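Long-range contacts in conserved Archaeal protein (Sulfolobus acidocaldarius, PDB 4OPC), which reduces the double bonds of the geranylgeranyl chains of archaeal membrane lipid precursors, using a bound FAD, to give saturated phytanyl lipids: residues A[333-338]-A[425-430]; A[188-193]-A[226-231]; A[360-365]-A[403-408]. All coordinates share one frame; numbering follows the deposited sequence.

The three contacts do not touch. Interaction 2 pairs two neighbouring strands toward one edge of the large sheet in the catalytic domain, and its Arg188 side chain lies about 4 Å from the bound reduced FAD. Interactions 1 and 3 belong to the helical C-terminal part and flank helix 410-425, one after its end and one before its start; their centres are 37 Å apart. In interaction 3, Leu407 comes within about 4 Å of the bound phospholipid, whereas Val338 of interaction 1 stays about 13 Å from it. Nearest atoms are about 12 Å apart between interactions 2 and 3, and about 21 Å between 1 and 2, on opposite sides of the chain's centre.

Interaction 1: A[333-338]-A[425-430]; sequences MNICYV and LNYPRS
The Tyr427 ring and the Arg429 guanidinium are the two flat groups presented to Asn334, Ile335 and Val338, which lie on one side of helix 332-357. One face of the tyrosine ring carries CD of its own neighbour Pro428, while the helix residues approach obliquely and Trp437 of helix 434-452 adds an edge-to-face ring contact. The motif is a loop packed on a helix: residues 425-430 belong to the connection between helices 410-425 and 434-452, and the tyrosine is its main anchor. Its CG lies anti to the backbone N (chi1 -172°), which directs the ring at the helix. There Ile335 CD1 meets Tyr427 CD2 at 3.9 Å, and on the other side of the ring Val338 CG2 meets Tyr427 CD1, also at 3.9 Å. Nearer the phenol end, Asn334 CB approaches Tyr427 CE2 to 3.5 Å, with the amide and ring planes 42° apart.

Although Asn334 ND2 lies 3.3 Å from Tyr427 OH, the angle is too poor for a hydrogen bond. Both polar ends instead turn to the same neighbouring chain segment: Tyr427 OH bonds to the carbonyl of Tyr277, whereas the Asn334 amide bonds to Thr278 OG1 and the backbone N of Met279. Helix and loop are thus tied to residues 277-279 by separate bonds, and the buried polar atoms find partners there. Two residues further along the helix, Cys336 forms a disulfide with Cys311 and links it to helix 302-322.

At the exposed margin, the Arg429 chain bends at chi2 and chi3, folding back over Ile335. Its guanidinium ends with one face laid on the isoleucine, whose CD1 sits 3.8 Å above the plane, over the centre of the group.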
# COMPACT_ATOMS: atom_id res chain seq x y z
N MET A 333 -11.06 -12.72 -6.86
CA MET A 333 -9.96 -11.84 -6.46
C MET A 333 -10.54 -10.59 -5.81
O MET A 333 -10.12 -10.18 -4.73
CB MET A 333 -9.12 -11.44 -7.67
CG MET A 333 -8.13 -10.32 -7.37
SD MET A 333 -6.87 -10.85 -6.19
CE MET A 333 -6.20 -9.27 -5.67
N ASN A 334 -11.52 -10.00 -6.48
CA ASN A 334 -12.16 -8.78 -6.00
C ASN A 334 -12.93 -9.03 -4.72
O ASN A 334 -12.82 -8.27 -3.76
CB ASN A 334 -13.11 -8.23 -7.05
CG ASN A 334 -12.40 -7.63 -8.23
OD1 ASN A 334 -11.42 -6.91 -8.07
ND2 ASN A 334 -12.89 -7.92 -9.42
N ILE A 335 -13.72 -10.10 -4.70
CA ILE A 335 -14.53 -10.40 -3.52
C ILE A 335 -13.65 -10.60 -2.29
O ILE A 335 -13.89 -10.00 -1.23
CB ILE A 335 -15.39 -11.65 -3.74
CG1 ILE A 335 -16.25 -11.52 -5.00
CG2 ILE A 335 -16.23 -11.93 -2.50
CD1 ILE A 335 -17.09 -10.27 -5.05
N CYS A 336 -12.62 -11.42 -2.44
CA CYS A 336 -11.67 -11.70 -1.35
C CYS A 336 -10.97 -10.43 -0.90
O CYS A 336 -10.96 -10.11 0.30
CB CYS A 336 -10.63 -12.73 -1.82
SG CYS A 336 -9.17 -13.03 -0.72
N TYR A 337 -10.41 -9.67 -1.84
CA TYR A 337 -9.65 -8.49 -1.45
C TYR A 337 -10.50 -7.40 -0.81
O TYR A 337 -10.08 -6.81 0.19
CB TYR A 337 -8.81 -7.91 -2.60
CG TYR A 337 -7.93 -6.83 -2.07
CD1 TYR A 337 -6.76 -7.13 -1.38
CD2 TYR A 337 -8.29 -5.49 -2.17
CE1 TYR A 337 -5.97 -6.13 -0.84
CE2 TYR A 337 -7.51 -4.50 -1.63
CZ TYR A 337 -6.35 -4.83 -0.96
OH TYR A 337 -5.56 -3.86 -0.39
N VAL A 338 -11.67 -7.13 -1.37
CA VAL A 338 -12.57 -6.15 -0.77
C VAL A 338 -12.98 -6.56 0.65
O VAL A 338 -12.97 -5.73 1.56
CB VAL A 338 -13.80 -5.87 -1.67
CG1 VAL A 338 -14.82 -5.04 -0.93
CG2 VAL A 338 -13.36 -5.17 -2.96
N LEU A 425 -19.18 -3.15 0.64
CA LEU A 425 -19.75 -4.40 1.17
C LEU A 425 -20.77 -4.99 0.19
O LEU A 425 -21.11 -6.18 0.27
CB LEU A 425 -20.36 -4.18 2.55
CG LEU A 425 -19.35 -3.74 3.62
CD1 LEU A 425 -19.99 -3.59 4.98
CD2 LEU A 425 -18.17 -4.71 3.68
N ASN A 426 -21.24 -4.17 -0.74
CA ASN A 426 -22.10 -4.64 -1.82
C ASN A 426 -21.38 -4.61 -3.16
O ASN A 426 -21.97 -4.28 -4.20
CB ASN A 426 -23.38 -3.80 -1.89
CG ASN A 426 -24.27 -4.00 -0.67
OD1 ASN A 426 -24.88 -5.05 -0.51
ND2 ASN A 426 -24.34 -2.98 0.18
N TYR A 427 -20.10 -4.96 -3.14
CA TYR A 427 -19.30 -5.04 -4.35
C TYR A 427 -20.00 -5.93 -5.38
O TYR A 427 -20.56 -6.97 -5.02
CB TYR A 427 -17.90 -5.57 -4.03
CG TYR A 427 -16.98 -5.48 -5.21
CD1 TYR A 427 -16.23 -4.32 -5.45
CD2 TYR A 427 -16.89 -6.52 -6.13
CE1 TYR A 427 -15.41 -4.22 -6.57
CE2 TYR A 427 -16.08 -6.43 -7.24
CZ TYR A 427 -15.34 -5.28 -7.45
OH TYR A 427 -14.54 -5.20 -8.56
N PRO A 428 -19.98 -5.54 -6.67
CA PRO A 428 -20.66 -6.27 -7.74
C PRO A 428 -20.28 -7.74 -7.76
O PRO A 428 -19.09 -8.06 -7.68
CB PRO A 428 -20.14 -5.62 -9.02
CG PRO A 428 -19.64 -4.30 -8.63
CD PRO A 428 -19.31 -4.32 -7.17
N ARG A 429 -21.25 -8.63 -7.88
CA ARG A 429 -20.97 -10.06 -7.86
C ARG A 429 -20.48 -10.58 -9.21
O ARG A 429 -20.00 -11.70 -9.31
CB ARG A 429 -22.20 -10.85 -7.41
CG ARG A 429 -22.72 -10.45 -6.04
CD ARG A 429 -21.62 -10.49 -4.99
NE ARG A 429 -20.97 -11.80 -4.94
CZ ARG A 429 -20.22 -12.22 -3.93
NH1 ARG A 429 -20.03 -11.45 -2.87
NH2 ARG A 429 -19.67 -13.43 -3.97
N SER A 430 -20.60 -9.75 -10.24
CA SER A 430 -20.13 -10.12 -11.57
C SER A 430 -19.67 -8.87 -12.31
O SER A 430 -20.03 -7.76 -11.93
CB SER A 430 -21.24 -10.82 -12.35
OG SER A 430 -22.11 -9.87 -12.94

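Interaction 2: A[188-193]-A[226-231]; sequences REVLLT and KVNVGL
Torsions set Arg188 against Asn228: the arginine's CG is wedged between its backbone N and carbonyl carbon (chi1 67°) and the chain bends again at chi2, while Asn228 CG lies anti to its own N (chi1 -179°). The aliphatic part of Arg188 consequently crosses the amide at a slant, with Arg188 CD 3.5 Å from Asn228 ND2. That nitrogen lies at the guanidinium edge, near its plane, and the two flat groups are turned 50° apart. The amide's bonds go elsewhere, ND2 to the carbonyl of Cys48 and OD1 to Trp218 NE1. Asn228 thereby ties the sheet to the FAD-binding loop, as Arg188 comes close to the flavin cofactor.

Beneath these side chains is a regular antiparallel strand pair. Glu189 with Val229 and Leu191 with Val227 are hydrogen-bonded pairs, each closed by two N-H...O bonds; Glu189 N reaches Val229 O at 2.9 Å. CA-H...O contacts, among them Val190 CA to Val227 O at 3.2 Å, supplement these bonds. At the Arg188-Gly230 pair the CA atoms are 3.9 Å apart, Gly230 bringing no side chain to this pair.

On the face bearing Arg188, the methylenes of Lys226 pass Val190, whose CG1 is 3.8 Å from Lys226 CG. On the reverse face, Leu191 CD1 packs diagonally against Val229 CG1 at 3.7 Å. Thr193 crosses Val227 at about a right angle, its CG2 touching Val227 CG1.

Strand 183-193 continues the sheet through backbone bonds to strand 261-271, and strand 216-221 flanks strand 226-234. Helix 242-253 covers the face of Leu191 and Val229, where its Tyr246 touches both; Tyr246 OH bonds to Glu189 OE1, while Glu189 OE2 bonds to Tyr187 OH within strand 183-193.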
# COMPACT_ATOMS: atom_id res chain seq x y z
N ARG A 188 13.14 8.54 2.14
CA ARG A 188 13.70 8.19 3.43
C ARG A 188 15.19 7.93 3.37
O ARG A 188 15.74 7.58 2.31
CB ARG A 188 12.99 6.96 4.02
CG ARG A 188 13.22 5.63 3.26
CD ARG A 188 14.50 4.91 3.74
NE ARG A 188 14.70 3.60 3.14
CZ ARG A 188 15.22 3.40 1.93
NH1 ARG A 188 15.57 4.44 1.18
NH2 ARG A 188 15.39 2.17 1.46
N GLU A 189 15.83 8.05 4.53
CA GLU A 189 17.21 7.60 4.72
C GLU A 189 17.29 6.69 5.93
O GLU A 189 16.46 6.76 6.83
CB GLU A 189 18.16 8.80 4.88
CG GLU A 189 18.03 9.79 3.74
CD GLU A 189 18.98 10.96 3.83
OE1 GLU A 189 19.49 11.26 4.94
OE2 GLU A 189 19.21 11.59 2.77
N VAL A 190 18.27 5.80 5.94
CA VAL A 190 18.58 5.06 7.15
C VAL A 190 19.93 5.56 7.67
O VAL A 190 20.92 5.56 6.93
CB VAL A 190 18.60 3.54 6.93
CG1 VAL A 190 19.14 2.83 8.17
CG2 VAL A 190 17.21 3.04 6.60
N LEU A 191 19.94 6.01 8.92
CA LEU A 191 21.13 6.61 9.52
C LEU A 191 21.41 6.03 10.90
O LEU A 191 20.50 5.60 11.60
CB LEU A 191 20.92 8.13 9.66
CG LEU A 191 20.75 8.91 8.36
CD1 LEU A 191 19.60 9.88 8.49
CD2 LEU A 191 22.03 9.64 8.02
N LEU A 192 22.69 6.04 11.28
CA LEU A 192 23.07 5.75 12.66
C LEU A 192 22.83 6.97 13.53
O LEU A 192 22.83 8.10 13.03
CB LEU A 192 24.55 5.36 12.72
CG LEU A 192 24.95 4.17 11.84
CD1 LEU A 192 26.41 3.78 12.05
CD2 LEU A 192 24.03 2.99 12.11
N THR A 193 22.59 6.76 14.82
CA THR A 193 22.35 7.86 15.75
C THR A 193 23.48 8.00 16.76
O THR A 193 24.19 7.03 17.06
CB THR A 193 21.02 7.69 16.52
OG1 THR A 193 21.11 6.54 17.38
CG2 THR A 193 19.87 7.51 15.54
N LYS A 226 19.96 3.10 15.28
CA LYS A 226 19.78 3.13 13.84
C LYS A 226 18.33 3.42 13.54
O LYS A 226 17.44 2.87 14.18
CB LYS A 226 20.21 1.80 13.21
CG LYS A 226 20.04 1.75 11.69
CD LYS A 226 20.79 0.59 11.04
CE LYS A 226 20.41 -0.75 11.64
NZ LYS A 226 21.23 -1.87 11.06
N VAL A 227 18.08 4.31 12.58
CA VAL A 227 16.72 4.76 12.32
C VAL A 227 16.44 4.97 10.84
O VAL A 227 17.31 5.42 10.09
CB VAL A 227 16.40 6.06 13.14
CG1 VAL A 227 17.29 7.23 12.70
CG2 VAL A 227 14.93 6.44 13.02
N ASN A 228 15.23 4.60 10.44
CA ASN A 228 14.68 4.91 9.12
C ASN A 228 13.83 6.18 9.30
O ASN A 228 12.80 6.16 9.98
CB ASN A 228 13.86 3.70 8.62
CG ASN A 228 13.25 3.89 7.24
OD1 ASN A 228 12.63 4.91 6.95
ND2 ASN A 228 13.40 2.87 6.40
N VAL A 229 14.30 7.29 8.74
CA VAL A 229 13.64 8.59 8.91
C VAL A 229 13.24 9.13 7.54
O VAL A 229 14.01 9.06 6.59
CB VAL A 229 14.53 9.60 9.70
CG1 VAL A 229 15.94 9.65 9.13
CG2 VAL A 229 13.90 10.97 9.72
N GLY A 230 12.02 9.63 7.43
CA GLY A 230 11.56 10.09 6.13
C GLY A 230 10.29 10.91 6.20
O GLY A 230 9.80 11.26 7.28
N LEU A 231 9.76 11.21 5.03
CA LEU A 231 8.49 11.92 4.94
C LEU A 231 7.77 11.58 3.66
O LEU A 231 8.36 11.12 2.68
CB LEU A 231 8.68 13.45 5.04
CG LEU A 231 9.11 14.16 3.76
CD1 LEU A 231 8.80 15.66 3.85
CD2 LEU A 231 10.60 13.95 3.47

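Interaction 3: A[360-365]-A[403-408]; sequences NDDINY and RPSLLF
Asp362 OD1 is gripped by three donors, all from the segment 403-408: Arg403 NH1, Arg403 NH2 and Ser405 OG. The motif is a salt bridge joined to an ST turn, fastening the first turns of helix 360-368 to the connection that leads into helix 410-425. Arg403 meets the aspartate end-on, with both terminal nitrogens on one oxygen; NH1 and NH2 each stand 2.9 Å from Asp362 OD1. The N-H...O angles are 146° in both bonds, as expected when a guanidinium straddles a single atom. NH1 approaches from the syn side and NH2 from the anti side, both tilted out of the carboxylate plane, with the carboxylate and guanidinium planes 25° apart. From well above the carboxylate plane, Ser405 OG donates to Asp362 OD1 across 2.8 Å.

The serine hydroxyl has its own role in the turn: Ser405 OG, anti to its backbone N (chi1 175°), accepts from Leu407 N at 3.0 Å. It therefore relays the grip on the aspartate into the short 3-10 segment 406-408. Three donors on OD1 would be expected to stabilise the negative charge of this buried carboxylate.

Apolar contacts flank the polar centre. Asp361 CB lies over one face of the Arg403 guanidinium, 3.6 Å from NH2. Leu407 CD1 lies 3.6 Å from Asp362 O and touches Tyr365, and the Leu407 side chain also comes within about 4 Å of the bound phospholipid. The second carboxylate oxygen, Asp362 OD2, takes a hydrogen bond from a water at 2.6 Å, and that water accepts in turn from Leu406 N.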
# COMPACT_ATOMS: atom_id res chain seq x y z
N ASN A 360 -2.66 22.87 10.65
CA ASN A 360 -1.91 22.54 11.85
C ASN A 360 -2.69 22.94 13.10
O ASN A 360 -2.70 22.21 14.08
CB ASN A 360 -0.52 23.18 11.87
CG ASN A 360 0.49 22.37 11.08
OD1 ASN A 360 0.21 21.25 10.66
ND2 ASN A 360 1.67 22.94 10.89
N ASP A 361 -3.34 24.11 13.08
CA ASP A 361 -4.10 24.55 14.24
C ASP A 361 -5.23 23.57 14.54
O ASP A 361 -5.50 23.28 15.71
CB ASP A 361 -4.68 25.96 14.05
CG ASP A 361 -3.62 27.05 14.14
OD1 ASP A 361 -2.53 26.80 14.70
OD2 ASP A 361 -3.89 28.17 13.65
N ASP A 362 -5.88 23.07 13.49
CA ASP A 362 -6.95 22.08 13.65
C ASP A 362 -6.45 20.80 14.32
O ASP A 362 -7.10 20.26 15.23
CB ASP A 362 -7.54 21.66 12.31
CG ASP A 362 -8.33 22.75 11.63
OD1 ASP A 362 -8.89 23.62 12.32
OD2 ASP A 362 -8.43 22.68 10.39
N ILE A 363 -5.31 20.31 13.85
CA ILE A 363 -4.76 19.06 14.36
C ILE A 363 -4.25 19.23 15.80
O ILE A 363 -4.53 18.40 16.67
CB ILE A 363 -3.66 18.54 13.44
CG1 ILE A 363 -4.24 18.36 12.04
CG2 ILE A 363 -3.09 17.22 13.98
CD1 ILE A 363 -3.20 18.28 10.92
N ASN A 364 -3.54 20.33 16.06
CA ASN A 364 -3.11 20.63 17.42
C ASN A 364 -4.28 20.68 18.40
O ASN A 364 -4.22 20.12 19.49
CB ASN A 364 -2.36 21.96 17.48
CG ASN A 364 -0.97 21.88 16.88
OD1 ASN A 364 -0.34 20.82 16.92
ND2 ASN A 364 -0.49 22.98 16.33
N TYR A 365 -5.35 21.37 18.00
CA TYR A 365 -6.52 21.53 18.84
C TYR A 365 -7.23 20.20 19.07
O TYR A 365 -7.54 19.85 20.21
CB TYR A 365 -7.47 22.52 18.18
CG TYR A 365 -8.68 22.86 19.01
CD1 TYR A 365 -8.61 23.81 20.01
CD2 TYR A 365 -9.90 22.24 18.77
CE1 TYR A 365 -9.72 24.15 20.77
CE2 TYR A 365 -11.02 22.57 19.52
CZ TYR A 365 -10.92 23.51 20.51
OH TYR A 365 -12.03 23.84 21.26
N ARG A 403 -13.45 29.74 15.97
CA ARG A 403 -13.00 30.16 14.65
C ARG A 403 -13.56 29.18 13.64
O ARG A 403 -13.99 28.09 14.02
CB ARG A 403 -11.48 30.18 14.58
CG ARG A 403 -10.86 28.82 14.79
CD ARG A 403 -9.36 28.81 14.48
NE ARG A 403 -8.75 27.55 14.88
CZ ARG A 403 -8.75 26.45 14.13
NH1 ARG A 403 -9.32 26.46 12.94
NH2 ARG A 403 -8.17 25.35 14.58
N PRO A 404 -13.59 29.57 12.36
CA PRO A 404 -13.97 28.62 11.32
C PRO A 404 -13.04 27.42 11.30
O PRO A 404 -11.83 27.59 11.48
CB PRO A 404 -13.81 29.42 10.03
CG PRO A 404 -14.03 30.84 10.46
CD PRO A 404 -13.43 30.94 11.83
N SER A 405 -13.58 26.23 11.10
CA SER A 405 -12.74 25.05 11.04
C SER A 405 -13.41 23.90 10.30
O SER A 405 -14.60 23.63 10.47
CB SER A 405 -12.37 24.58 12.45
OG SER A 405 -11.64 23.36 12.38
N LEU A 406 -12.62 23.20 9.48
CA LEU A 406 -13.10 21.99 8.83
C LEU A 406 -13.40 20.88 9.84
O LEU A 406 -14.08 19.92 9.51
CB LEU A 406 -12.11 21.50 7.77
CG LEU A 406 -12.15 22.25 6.44
CD1 LEU A 406 -11.21 21.60 5.43
CD2 LEU A 406 -13.56 22.32 5.88
N LEU A 407 -12.92 21.01 11.07
CA LEU A 407 -13.20 19.98 12.07
C LEU A 407 -14.69 19.76 12.26
O LEU A 407 -15.11 18.65 12.57
CB LEU A 407 -12.58 20.36 13.42
CG LEU A 407 -11.06 20.24 13.48
CD1 LEU A 407 -10.61 20.87 14.79
CD2 LEU A 407 -10.61 18.79 13.38
N PHE A 408 -15.49 20.80 12.08
CA PHE A 408 -16.93 20.70 12.28
C PHE A 408 -17.64 19.83 11.24
O PHE A 408 -18.83 19.57 11.37
CB PHE A 408 -17.58 22.09 12.34
CG PHE A 408 -17.20 22.90 13.56
CD1 PHE A 408 -17.78 22.63 14.79
CD2 PHE A 408 -16.26 23.92 13.47
CE1 PHE A 408 -17.43 23.37 15.92
CE2 PHE A 408 -15.90 24.66 14.59
CZ PHE A 408 -16.49 24.39 15.82
O HOH W 1 -9.98 24.19 8.92